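Biofilm-associated surface protein (Staphylococcus aureus, PDB 7C7U) takes part in biofilm formation as a staphylococcal cell-wall surface protein and probably switches between folded and functional amyloid states, with calcium bound to its folded form. Local coordinates at residues I338-A343 with E354-K359; D346-L351 with V425-S430; G434-A439 with G450-K455; G457-T462 with S502-N507; T495-I500 with D508-F513. All blocks are in the same frame, centred on the assembly; numbering follows the deposited sequence.

In the fold
The five contacts run from the loop region before the calcium-rich segment into the seven-stranded mixed sheet that follows it. Interactions 1 and 2 are surface contacts, touching through Leu351, and both draw on the long loop between strands 323-331 and 359-369; polar atoms carry interaction 2, while interaction 1 adds apolar packing. Interactions 3 and 5 lie within two hairpins of one sheet, the pairing continuous in 5 and interrupted by proline in 3, with half or more of their touching residues buried. Interaction 4 links the loops beside them, with no direct hydrogen bond between its segments. Interactions 2 and 5 share one calcium ion, through Ser430 and Glu509, which couples the helical segment to the sheet.

Interaction 1: I338-A343 with E354-K359; sequences ILTKDA and ETTKQK
A first torsion of -163° turns the hydroxyl of Thr356 away from its own backbone nitrogen and brings OG1 to within 3.1 Å of Leu339 O. In the next residue, Lys357, chi1 of -67° keeps CG beside the backbone N, so that CG passes Leu339 O at 3.7 Å. That oxygen accepts a sound hydrogen bond from Lys357 N (3.1 Å, 166° at the hydrogen), the donor standing somewhat out of the carbonyl plane. The leucine side chain slants across Lys357, laying CD2 against Lys357 O at 3.7 Å and close to the backbone of Lys359. Two overlapping turns, type I from Ile338 to Lys341 and type II from Thr340 to Ala343, curl the first segment so that its far end also touches: Ala343 CA approaches Thr355 O at 3.4 Å in a CA-H...O contact. Thr355 OG1 itself is engaged by Lys344 and Ile352. Farther out, a water gives a hydrogen bond to Ile338 O (2.8 Å) and weakly receives one from Lys357 NZ. The lysine ends of Lys341 and Lys357 lie side by side, with Asp342 in a long salt bridge to Lys341 and not in contact with Lys357, for which Glu360 is a long, weak partner. One backbone carbonyl thus gathers the main polar contacts, while the carboxylates probably temper the repulsion between the two ammonium groups.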
# COMPACT_ATOMS: atom_id res chain seq x y z
N ILE A 338 -10.21 3.79 9.69
CA ILE A 338 -10.46 5.21 9.39
C ILE A 338 -11.31 5.36 8.14
O ILE A 338 -12.34 6.04 8.15
CB ILE A 338 -9.14 5.98 9.26
CG1 ILE A 338 -8.30 5.88 10.53
CG2 ILE A 338 -9.44 7.44 8.90
CD1 ILE A 338 -6.83 6.35 10.36
N LEU A 339 -10.90 4.73 7.04
CA LEU A 339 -11.70 4.81 5.83
C LEU A 339 -12.99 4.00 5.94
O LEU A 339 -13.94 4.26 5.19
CB LEU A 339 -10.90 4.36 4.61
CG LEU A 339 -10.03 5.41 3.90
CD1 LEU A 339 -9.07 6.15 4.83
CD2 LEU A 339 -9.28 4.74 2.75
N THR A 340 -13.05 3.05 6.87
CA THR A 340 -14.29 2.33 7.11
C THR A 340 -15.18 3.02 8.13
O THR A 340 -16.12 2.41 8.63
CB THR A 340 -13.98 0.90 7.59
OG1 THR A 340 -13.32 0.95 8.86
CG2 THR A 340 -13.09 0.17 6.60
N LYS A 341 -14.90 4.28 8.47
CA LYS A 341 -15.84 4.98 9.33
C LYS A 341 -17.19 5.01 8.62
O LYS A 341 -17.25 5.08 7.39
CB LYS A 341 -15.37 6.40 9.65
CG LYS A 341 -16.25 7.11 10.66
CD LYS A 341 -15.98 8.61 10.74
CE LYS A 341 -16.70 9.35 9.63
NZ LYS A 341 -16.90 10.80 9.95
N ASP A 342 -18.27 4.90 9.39
CA ASP A 342 -19.62 4.85 8.82
C ASP A 342 -19.83 3.64 7.91
O ASP A 342 -20.74 3.65 7.08
CB ASP A 342 -19.97 6.11 8.02
CG ASP A 342 -19.85 7.37 8.82
OD1 ASP A 342 -19.38 8.36 8.24
OD2 ASP A 342 -20.19 7.36 10.03
N ALA A 343 -18.97 2.63 7.98
CA ALA A 343 -19.17 1.47 7.12
C ALA A 343 -20.28 0.61 7.71
O ALA A 343 -20.48 0.56 8.93
CB ALA A 343 -17.89 0.65 6.97
N GLU A 354 -19.55 -1.19 -0.62
CA GLU A 354 -20.16 0.05 -1.05
C GLU A 354 -20.25 1.08 0.07
O GLU A 354 -20.49 2.26 -0.21
CB GLU A 354 -21.57 -0.24 -1.59
CG GLU A 354 -21.59 -0.95 -2.94
CD GLU A 354 -21.39 -2.46 -2.85
OE1 GLU A 354 -21.17 -3.00 -1.73
OE2 GLU A 354 -21.46 -3.12 -3.93
N THR A 355 -20.12 0.66 1.33
CA THR A 355 -20.22 1.59 2.45
C THR A 355 -18.86 2.07 2.96
O THR A 355 -18.82 2.78 3.97
CB THR A 355 -20.99 0.98 3.61
OG1 THR A 355 -20.26 -0.13 4.16
CG2 THR A 355 -22.39 0.51 3.15
N THR A 356 -17.75 1.70 2.33
CA THR A 356 -16.46 2.19 2.78
C THR A 356 -15.90 3.23 1.81
O THR A 356 -16.35 3.34 0.66
CB THR A 356 -15.45 1.04 2.99
OG1 THR A 356 -14.36 1.52 3.79
CG2 THR A 356 -14.88 0.52 1.67
N LYS A 357 -14.96 4.04 2.29
CA LYS A 357 -14.29 5.02 1.45
C LYS A 357 -13.15 4.37 0.68
O LYS A 357 -12.42 3.52 1.21
CB LYS A 357 -13.77 6.19 2.28
CG LYS A 357 -14.85 7.07 2.92
CD LYS A 357 -14.21 8.32 3.55
CE LYS A 357 -15.21 9.11 4.39
NZ LYS A 357 -15.20 8.68 5.83
N GLN A 358 -13.00 4.74 -0.60
CA GLN A 358 -11.85 4.27 -1.38
C GLN A 358 -10.60 5.13 -1.13
O GLN A 358 -9.48 4.65 -1.31
CB GLN A 358 -12.19 4.29 -2.86
CG GLN A 358 -11.16 3.55 -3.74
CD GLN A 358 -11.48 3.66 -5.21
OE1 GLN A 358 -12.21 4.57 -5.62
NE2 GLN A 358 -10.92 2.77 -6.03
N LYS A 359 -10.75 6.40 -0.77
CA LYS A 359 -9.55 7.15 -0.40
C LYS A 359 -9.93 8.25 0.57
O LYS A 359 -11.10 8.62 0.71
CB LYS A 359 -8.80 7.71 -1.61
CG LYS A 359 -9.56 8.67 -2.49
CD LYS A 359 -8.67 9.19 -3.61
CE LYS A 359 -8.66 10.72 -3.65
NZ LYS A 359 -7.61 11.37 -2.76
O HOH W 1 -12.77 8.84 8.07

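Interaction 2: D346-L351 with V425-S430; sequences DSEGNL and VNYKTS. With CA (calcium ion), chain G.
Asn350 and Asn426 meet with their amide planes nearly perpendicular, and the tight part of the contact is built round their side chains. Asn426 holds CG anti to its backbone N (chi1 -163°), which carries the amide to the turn. There ND2 gives two hydrogen bonds: one to Glu348 O at 2.9 Å, in the carbonyl plane, the other to Asn350 OD1, also 2.9 Å but met from above the plane of that C=O. Asn350 ND2 in turn donates to Tyr427 OH at 3.0 Å along a fairly straight line (162°), so both ends of this amide are held and its rotation is fixed. The type I turn Asp346-Gly349 presents Glu348 O, and Asp346 OD1 takes the N-H of Asn350 just after it. Asn426 and Tyr427 end the helix that leaves an EF-hand-like calcium loop; farther on, Ser430 O binds a second calcium ion, next to the one in that loop, at 2.4 Å, with Glu423 and Glu509 among its other ligands. The other side is looser. Exposed Glu348 brings OE2 no nearer than 4.3 Å to Tyr427 OH, and a water donates to Asn426 OD1 at 3.1 Å while bonding only weakly to Glu348 O.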
# COMPACT_ATOMS: atom_id res chain seq x y z
N ASP A 346 -22.94 -6.70 6.88
CA ASP A 346 -24.11 -7.53 6.63
C ASP A 346 -24.40 -8.43 7.83
O ASP A 346 -23.76 -8.32 8.89
CB ASP A 346 -23.92 -8.32 5.33
CG ASP A 346 -22.80 -9.36 5.40
OD1 ASP A 346 -22.37 -9.75 6.51
OD2 ASP A 346 -22.37 -9.80 4.31
N SER A 347 -25.40 -9.31 7.68
CA SER A 347 -25.80 -10.21 8.76
C SER A 347 -24.62 -10.99 9.33
O SER A 347 -24.50 -11.15 10.55
CB SER A 347 -26.89 -11.18 8.28
OG SER A 347 -26.63 -11.67 6.97
N GLU A 348 -23.74 -11.50 8.47
CA GLU A 348 -22.59 -12.28 8.90
C GLU A 348 -21.40 -11.41 9.34
O GLU A 348 -20.29 -11.95 9.46
CB GLU A 348 -22.13 -13.22 7.79
CG GLU A 348 -23.26 -13.95 7.10
CD GLU A 348 -23.00 -14.06 5.62
OE1 GLU A 348 -23.87 -14.58 4.89
OE2 GLU A 348 -21.92 -13.62 5.18
N GLY A 349 -21.62 -10.12 9.60
CA GLY A 349 -20.54 -9.25 10.04
C GLY A 349 -19.51 -8.90 8.99
O GLY A 349 -18.42 -8.44 9.34
N ASN A 350 -19.82 -9.11 7.71
CA ASN A 350 -18.88 -8.78 6.65
C ASN A 350 -19.11 -7.37 6.11
O ASN A 350 -20.24 -6.90 6.02
CB ASN A 350 -18.98 -9.80 5.52
CG ASN A 350 -18.44 -11.14 5.92
OD1 ASN A 350 -17.46 -11.21 6.67
ND2 ASN A 350 -19.07 -12.22 5.45
N LEU A 351 -18.01 -6.70 5.78
CA LEU A 351 -18.07 -5.34 5.27
C LEU A 351 -18.87 -5.25 3.97
O LEU A 351 -18.63 -5.99 3.01
CB LEU A 351 -16.65 -4.82 5.04
CG LEU A 351 -16.54 -3.60 4.13
CD1 LEU A 351 -17.10 -2.40 4.85
CD2 LEU A 351 -15.07 -3.39 3.72
N VAL A 425 -10.10 -9.94 9.58
CA VAL A 425 -10.81 -9.41 10.74
C VAL A 425 -11.92 -10.33 11.22
O VAL A 425 -12.07 -10.56 12.42
CB VAL A 425 -11.36 -8.00 10.41
CG1 VAL A 425 -12.20 -7.49 11.56
CG2 VAL A 425 -10.21 -7.05 10.14
N ASN A 426 -12.74 -10.84 10.31
CA ASN A 426 -13.94 -11.55 10.73
C ASN A 426 -13.68 -13.05 10.85
O ASN A 426 -13.85 -13.63 11.92
CB ASN A 426 -15.10 -11.26 9.77
CG ASN A 426 -16.47 -11.62 10.36
OD1 ASN A 426 -16.65 -11.66 11.57
ND2 ASN A 426 -17.42 -11.88 9.49
N TYR A 427 -13.24 -13.68 9.76
CA TYR A 427 -13.03 -15.13 9.78
C TYR A 427 -11.75 -15.53 10.49
O TYR A 427 -11.64 -16.67 10.94
CB TYR A 427 -13.00 -15.68 8.35
CG TYR A 427 -14.31 -15.49 7.61
CD1 TYR A 427 -15.31 -16.47 7.68
CD2 TYR A 427 -14.55 -14.34 6.87
CE1 TYR A 427 -16.51 -16.30 7.01
CE2 TYR A 427 -15.74 -14.17 6.20
CZ TYR A 427 -16.72 -15.15 6.26
OH TYR A 427 -17.91 -14.97 5.60
N LYS A 428 -10.79 -14.60 10.58
CA LYS A 428 -9.46 -14.88 11.10
C LYS A 428 -8.82 -16.03 10.33
O LYS A 428 -8.21 -16.94 10.90
CB LYS A 428 -9.49 -15.13 12.60
CG LYS A 428 -10.37 -14.12 13.30
CD LYS A 428 -9.65 -13.40 14.42
CE LYS A 428 -10.60 -12.42 15.10
NZ LYS A 428 -10.13 -12.01 16.45
N THR A 429 -9.02 -16.00 9.02
CA THR A 429 -8.41 -16.94 8.09
C THR A 429 -7.48 -16.18 7.17
O THR A 429 -7.63 -14.98 6.95
CB THR A 429 -9.46 -17.68 7.24
OG1 THR A 429 -10.43 -16.74 6.73
CG2 THR A 429 -10.17 -18.74 8.06
N SER A 430 -6.55 -16.92 6.60
CA SER A 430 -5.62 -16.30 5.68
C SER A 430 -6.32 -15.82 4.42
O SER A 430 -7.07 -16.60 3.78
CB SER A 430 -4.51 -17.26 5.33
OG SER A 430 -3.88 -16.81 4.15
CA CA G . -8.87 -17.43 2.39
O HOH W 2 -19.51 -11.71 12.86

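Interaction 3: G434-A439 with G450-K455; sequences GKPQAA and GSVPLK
Gln437 and Ser451 face each other as an antiparallel hydrogen-bonded pair, and their two backbone bonds form the first shell of the contact. Gln437 N donates to Ser451 O at 2.9 Å, and Ser451 N returns a bond to Gln437 O at 3.0 Å. Next to them Ala438 and Gly450 make a non-hydrogen-bonded pair; with no side chain on Gly450, its CA comes to 3.1 Å from Gln437 O in a CA-H...O contact. Toward the other end the regular pairing lapses, for Pro453 has no N-H to offer Lys435 O and sets its CD there instead, at 3.5 Å; Gly434 N then resumes it with a bond to Pro453 O (2.9 Å). Val452 packs along this part. Its CG2, placed opposite the backbone N by the first torsion, sits against Gly434 O at 3.3 Å and Pro436 N at 3.6 Å, while CB of Pro436 adds an apolar touch. The next shell holds these groups in place: the segments belong to the hairpin of strands 437-442 and 447-451, and the neighbouring strand 509-516 supplies Asn511, whose ND2 donates to Pro436 O. Ile500 packs on the ring of Pro436, and Gly450 is joined by its backbone to Phe484 on the outer side. The chemistry is therefore mixed, with paired sheet bonds at one end, and a single backbone bond with apolar packing at the other, where the methyl of Val452 lies over a buried Gly434 O that has no hydrogen-bond partner in the model.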
# COMPACT_ATOMS: atom_id res chain seq x y z
N GLY A 434 -7.11 -20.04 -0.33
CA GLY A 434 -8.48 -20.36 -0.69
C GLY A 434 -9.04 -21.62 -0.03
O GLY A 434 -8.56 -22.07 1.00
N LYS A 435 -10.09 -22.17 -0.63
CA LYS A 435 -10.82 -23.30 -0.04
C LYS A 435 -10.16 -24.62 -0.44
O LYS A 435 -9.97 -24.88 -1.63
CB LYS A 435 -12.27 -23.28 -0.50
CG LYS A 435 -13.19 -24.24 0.24
CD LYS A 435 -14.57 -24.19 -0.35
CE LYS A 435 -15.56 -24.98 0.49
NZ LYS A 435 -16.86 -25.14 -0.25
N PRO A 436 -9.81 -25.46 0.52
CA PRO A 436 -9.20 -26.74 0.17
C PRO A 436 -10.19 -27.62 -0.57
O PRO A 436 -11.41 -27.51 -0.39
CB PRO A 436 -8.81 -27.34 1.53
CG PRO A 436 -9.76 -26.74 2.51
CD PRO A 436 -10.09 -25.35 1.97
N GLN A 437 -9.66 -28.51 -1.42
CA GLN A 437 -10.46 -29.48 -2.17
C GLN A 437 -9.82 -30.86 -2.04
O GLN A 437 -8.61 -30.99 -2.15
CB GLN A 437 -10.59 -29.10 -3.66
CG GLN A 437 -11.08 -27.66 -3.95
CD GLN A 437 -12.54 -27.49 -3.62
OE1 GLN A 437 -13.28 -28.47 -3.55
NE2 GLN A 437 -12.98 -26.24 -3.44
N ALA A 438 -10.64 -31.88 -1.80
CA ALA A 438 -10.11 -33.23 -1.65
C ALA A 438 -11.13 -34.19 -2.24
O ALA A 438 -12.32 -34.09 -1.94
CB ALA A 438 -9.84 -33.56 -0.18
N ALA A 439 -10.66 -35.10 -3.10
CA ALA A 439 -11.52 -36.14 -3.65
C ALA A 439 -11.96 -37.10 -2.56
O ALA A 439 -11.22 -37.37 -1.61
CB ALA A 439 -10.80 -36.92 -4.74
N GLY A 450 -5.42 -33.91 -2.55
CA GLY A 450 -6.15 -32.75 -3.01
C GLY A 450 -5.23 -31.56 -3.19
O GLY A 450 -4.01 -31.72 -3.32
N SER A 451 -5.82 -30.37 -3.18
CA SER A 451 -5.07 -29.15 -3.41
C SER A 451 -5.83 -27.97 -2.79
O SER A 451 -6.99 -28.09 -2.42
CB SER A 451 -4.85 -28.90 -4.90
OG SER A 451 -6.09 -28.68 -5.54
N VAL A 452 -5.15 -26.83 -2.71
CA VAL A 452 -5.78 -25.64 -2.17
C VAL A 452 -5.10 -24.43 -2.81
O VAL A 452 -3.87 -24.45 -3.00
CB VAL A 452 -5.70 -25.63 -0.63
CG1 VAL A 452 -4.26 -25.78 -0.15
CG2 VAL A 452 -6.37 -24.38 -0.04
N PRO A 453 -5.84 -23.39 -3.19
CA PRO A 453 -5.20 -22.21 -3.79
C PRO A 453 -4.33 -21.52 -2.76
O PRO A 453 -4.79 -21.20 -1.66
CB PRO A 453 -6.38 -21.33 -4.23
CG PRO A 453 -7.56 -22.26 -4.29
CD PRO A 453 -7.31 -23.27 -3.19
N LEU A 454 -3.06 -21.31 -3.12
CA LEU A 454 -2.10 -20.58 -2.31
C LEU A 454 -1.59 -19.39 -3.12
O LEU A 454 -1.14 -19.56 -4.26
CB LEU A 454 -0.92 -21.45 -1.88
CG LEU A 454 -1.28 -22.70 -1.05
CD1 LEU A 454 -0.04 -23.58 -0.86
CD2 LEU A 454 -1.91 -22.33 0.29
N LYS A 455 -1.65 -18.21 -2.53
CA LYS A 455 -1.25 -16.98 -3.20
C LYS A 455 0.15 -16.56 -2.77
O LYS A 455 0.69 -17.05 -1.77
CB LYS A 455 -2.28 -15.89 -2.92
CG LYS A 455 -3.69 -16.32 -3.30
CD LYS A 455 -3.71 -16.86 -4.73
CE LYS A 455 -4.96 -17.67 -5.01
NZ LYS A 455 -5.13 -17.98 -6.47

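Interaction 4: G457-T462 with S502-N507; sequences GAATQT and SPNYDN
Ser502 OG is held from two directions: Asn504 N donates to it at 3.1 Å along a nearly straight line (167°), and a water lies at the same distance from it. The first of these bonds makes an ST turn, which bends the chain as it leaves strand 494-501 and sets Pro503 and Asn504 against the loop that leads into strand 462-466. On that loop Gln461 folds back on itself, its chain bent at chi2 (-75°), until NE2 donates to Ala459 O at 3.0 Å from above the carbonyl plane. Thus turned, the amide leans on the serine, with OE1 3.3 Å from Ser502 CB. The water that meets Ser502 OG also takes weak bonds from Gln461 NE2 and Ala459 N, and is the polar link between segments that share no direct hydrogen bond. The remaining touches are packing: the ring of Pro503 places CD 3.4 Å from Thr460 O and rests on the methyl of Ala459. Farther along, Asn507 ties the 502-507 loop to Tyr427 and Lys428, next to the calcium-binding part of the chain. Ala459 CB also lies 3.9 Å from Asn504 ND2.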
# COMPACT_ATOMS: atom_id res chain seq x y z
N GLY A 457 2.08 -14.63 -1.26
CA GLY A 457 2.68 -14.43 0.04
C GLY A 457 2.38 -15.48 1.09
O GLY A 457 2.82 -15.35 2.24
N ALA A 458 1.65 -16.54 0.74
CA ALA A 458 1.18 -17.49 1.73
C ALA A 458 2.34 -18.11 2.51
O ALA A 458 3.42 -18.36 1.96
CB ALA A 458 0.35 -18.59 1.05
N ALA A 459 2.10 -18.34 3.80
CA ALA A 459 3.01 -19.07 4.66
C ALA A 459 2.98 -20.56 4.31
O ALA A 459 2.21 -21.03 3.47
CB ALA A 459 2.63 -18.85 6.12
N THR A 460 3.85 -21.34 4.97
CA THR A 460 3.82 -22.79 4.80
C THR A 460 2.63 -23.35 5.57
O THR A 460 2.48 -23.11 6.78
CB THR A 460 5.12 -23.42 5.28
OG1 THR A 460 6.13 -23.21 4.29
CG2 THR A 460 4.94 -24.94 5.47
N GLN A 461 1.76 -24.07 4.87
CA GLN A 461 0.53 -24.59 5.44
C GLN A 461 0.69 -26.04 5.86
O GLN A 461 1.52 -26.77 5.31
CB GLN A 461 -0.63 -24.48 4.46
CG GLN A 461 -0.72 -23.16 3.72
CD GLN A 461 -1.23 -22.04 4.60
OE1 GLN A 461 -2.20 -22.21 5.34
NE2 GLN A 461 -0.58 -20.89 4.53
N THR A 462 -0.11 -26.44 6.84
CA THR A 462 -0.25 -27.83 7.25
C THR A 462 -1.68 -28.29 7.01
O THR A 462 -2.64 -27.65 7.46
CB THR A 462 0.15 -28.02 8.72
OG1 THR A 462 1.49 -27.56 8.91
CG2 THR A 462 0.04 -29.52 9.13
N SER A 502 -2.63 -22.28 8.67
CA SER A 502 -1.58 -21.28 8.53
C SER A 502 -1.04 -20.91 9.90
O SER A 502 -1.80 -20.87 10.88
CB SER A 502 -2.11 -20.03 7.83
OG SER A 502 -1.27 -18.90 8.03
N PRO A 503 0.27 -20.67 10.05
CA PRO A 503 0.80 -20.24 11.36
C PRO A 503 0.46 -18.80 11.72
O PRO A 503 0.74 -18.38 12.85
CB PRO A 503 2.31 -20.42 11.21
CG PRO A 503 2.56 -20.26 9.76
CD PRO A 503 1.34 -20.82 9.05
N ASN A 504 -0.09 -18.02 10.79
CA ASN A 504 -0.31 -16.60 11.05
C ASN A 504 -1.76 -16.25 11.34
O ASN A 504 -2.06 -15.08 11.60
CB ASN A 504 0.18 -15.77 9.86
CG ASN A 504 1.67 -15.73 9.79
OD1 ASN A 504 2.35 -15.57 10.81
ND2 ASN A 504 2.21 -15.88 8.59
N TYR A 505 -2.66 -17.23 11.30
CA TYR A 505 -4.07 -16.99 11.49
C TYR A 505 -4.65 -18.04 12.42
O TYR A 505 -4.23 -19.19 12.42
CB TYR A 505 -4.80 -16.98 10.13
CG TYR A 505 -4.39 -15.79 9.29
CD1 TYR A 505 -5.11 -14.61 9.32
CD2 TYR A 505 -3.25 -15.85 8.50
CE1 TYR A 505 -4.72 -13.52 8.57
CE2 TYR A 505 -2.85 -14.76 7.75
CZ TYR A 505 -3.59 -13.60 7.78
OH TYR A 505 -3.19 -12.52 7.02
N ASP A 506 -5.63 -17.61 13.22
CA ASP A 506 -6.20 -18.49 14.23
C ASP A 506 -6.98 -19.65 13.62
O ASP A 506 -6.99 -20.75 14.19
CB ASP A 506 -7.10 -17.69 15.18
CG ASP A 506 -6.32 -16.76 16.09
OD1 ASP A 506 -5.07 -16.79 16.09
OD2 ASP A 506 -6.98 -16.01 16.84
N ASN A 507 -7.65 -19.44 12.48
CA ASN A 507 -8.59 -20.41 11.93
C ASN A 507 -8.10 -21.00 10.62
O ASN A 507 -7.41 -20.34 9.84
CB ASN A 507 -9.97 -19.77 11.73
CG ASN A 507 -10.65 -19.43 13.04
OD1 ASN A 507 -10.45 -20.10 14.04
ND2 ASN A 507 -11.45 -18.36 13.04
O HOH W 3 -0.98 -17.61 5.18

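Interaction 5: T495-I500 with D508-F513; sequences TYTIAI and DEVNTF. With CA (calcium ion), chain G.
Strands 494-501 and 509-516 form an antiparallel hairpin within the seven-stranded mixed sheet, and Tyr496 to Ile500 pair with Phe513 to Glu509 along it. Tyr496, Ile498 and Ile500 each exchange two backbone hydrogen bonds with Phe513, Asn511 and Glu509; the straightest, Tyr496 N to Phe513 O at 2.9 Å, reaches 174°. Between them the non-hydrogen-bonded pairs Thr497-Thr512 and Ala499-Val510 turn their side chains to the opposite face, where Thr497 CG2 touches Val510 CG1 at 3.9 Å. The other face is richer in apolar groups. A first torsion of 67° swings the Phe513 ring across to Tyr496: the CB of that tyrosine lies over one ring face, 3.9 Å from the centroid, as a CH-pi contact. Ile498 CB flanks the same phenyl ring at Phe513 CE1, 4.1 Å away, and Ala438 of the next strand packs on Ile498 and Phe513. At the start of the second strand the chain of Glu509 bends at chi2 and carries OE1 to a calcium ion at 2.3 Å, while Lys418 pairs with OE2. The hairpin belongs to a seven-stranded beta domain, consistent with an immunoglobulin-like sandwich, here joined at one end to the calcium ion beside an EF-hand-like loop.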
# COMPACT_ATOMS: atom_id res chain seq x y z
N THR A 495 -18.16 -38.46 7.07
CA THR A 495 -17.78 -37.14 6.60
C THR A 495 -16.56 -36.67 7.38
O THR A 495 -16.58 -36.65 8.62
CB THR A 495 -18.93 -36.14 6.77
OG1 THR A 495 -20.05 -36.57 5.99
CG2 THR A 495 -18.51 -34.75 6.31
N TYR A 496 -15.51 -36.29 6.65
CA TYR A 496 -14.26 -35.81 7.22
C TYR A 496 -14.01 -34.37 6.79
O TYR A 496 -14.53 -33.91 5.77
CB TYR A 496 -13.09 -36.70 6.77
CG TYR A 496 -13.07 -38.05 7.44
CD1 TYR A 496 -14.05 -39.00 7.15
CD2 TYR A 496 -12.09 -38.36 8.36
CE1 TYR A 496 -14.04 -40.27 7.79
CE2 TYR A 496 -12.06 -39.60 8.99
CZ TYR A 496 -13.05 -40.55 8.70
OH TYR A 496 -13.02 -41.77 9.34
N THR A 497 -13.22 -33.66 7.59
CA THR A 497 -12.78 -32.30 7.28
C THR A 497 -11.34 -32.34 6.80
O THR A 497 -10.49 -33.00 7.41
CB THR A 497 -12.87 -31.39 8.50
OG1 THR A 497 -14.20 -31.40 9.02
CG2 THR A 497 -12.45 -29.95 8.15
N ILE A 498 -11.06 -31.63 5.70
CA ILE A 498 -9.70 -31.32 5.29
C ILE A 498 -9.46 -29.87 5.68
O ILE A 498 -10.12 -28.96 5.16
CB ILE A 498 -9.45 -31.57 3.79
CG1 ILE A 498 -8.05 -31.10 3.39
CG2 ILE A 498 -10.54 -30.98 2.90
CD1 ILE A 498 -6.92 -31.88 4.11
N ALA A 499 -8.54 -29.66 6.62
CA ALA A 499 -8.28 -28.34 7.19
C ALA A 499 -6.86 -27.91 6.85
O ALA A 499 -5.92 -28.69 7.03
CB ALA A 499 -8.47 -28.34 8.71
N ILE A 500 -6.73 -26.67 6.37
CA ILE A 500 -5.46 -26.07 5.97
C ILE A 500 -5.09 -25.00 7.00
O ILE A 500 -5.76 -23.96 7.09
CB ILE A 500 -5.52 -25.49 4.55
CG1 ILE A 500 -6.23 -26.45 3.60
CG2 ILE A 500 -4.12 -25.20 4.04
CD1 ILE A 500 -5.52 -27.77 3.39
N ASP A 508 -8.48 -22.25 10.36
CA ASP A 508 -8.07 -22.96 9.16
C ASP A 508 -9.07 -22.74 8.04
O ASP A 508 -10.25 -22.48 8.28
CB ASP A 508 -7.95 -24.47 9.43
CG ASP A 508 -7.00 -24.79 10.57
OD1 ASP A 508 -6.12 -23.95 10.88
OD2 ASP A 508 -7.14 -25.88 11.16
N GLU A 509 -8.59 -22.86 6.80
CA GLU A 509 -9.50 -23.00 5.67
C GLU A 509 -9.95 -24.45 5.59
O GLU A 509 -9.11 -25.36 5.61
CB GLU A 509 -8.80 -22.57 4.38
CG GLU A 509 -8.51 -21.04 4.29
CD GLU A 509 -9.78 -20.20 4.15
OE1 GLU A 509 -9.68 -18.99 3.90
OE2 GLU A 509 -10.89 -20.75 4.29
N VAL A 510 -11.27 -24.67 5.51
CA VAL A 510 -11.85 -26.01 5.66
C VAL A 510 -12.72 -26.35 4.46
O VAL A 510 -13.31 -25.49 3.81
CB VAL A 510 -12.68 -26.15 6.96
CG1 VAL A 510 -11.80 -26.08 8.20
CG2 VAL A 510 -13.79 -25.09 7.01
N ASN A 511 -12.81 -27.65 4.20
CA ASN A 511 -13.82 -28.25 3.33
C ASN A 511 -14.08 -29.64 3.89
O ASN A 511 -13.34 -30.13 4.75
CB ASN A 511 -13.35 -28.28 1.87
CG ASN A 511 -14.50 -28.44 0.88
OD1 ASN A 511 -15.66 -28.44 1.25
ND2 ASN A 511 -14.15 -28.59 -0.39
N THR A 512 -15.15 -30.29 3.41
CA THR A 512 -15.45 -31.66 3.80
C THR A 512 -15.36 -32.60 2.60
O THR A 512 -15.58 -32.21 1.46
CB THR A 512 -16.83 -31.80 4.44
OG1 THR A 512 -17.82 -31.25 3.56
CG2 THR A 512 -16.87 -31.08 5.79
N PHE A 513 -15.01 -33.86 2.89
CA PHE A 513 -15.00 -34.91 1.89
C PHE A 513 -15.51 -36.17 2.56
O PHE A 513 -15.69 -36.23 3.78
CB PHE A 513 -13.60 -35.12 1.29
CG PHE A 513 -12.58 -35.68 2.26
CD1 PHE A 513 -11.88 -34.84 3.12
CD2 PHE A 513 -12.31 -37.04 2.30
CE1 PHE A 513 -10.94 -35.35 4.01
CE2 PHE A 513 -11.38 -37.55 3.17
CZ PHE A 513 -10.69 -36.71 4.03
CA CA G . -8.87 -17.43 2.39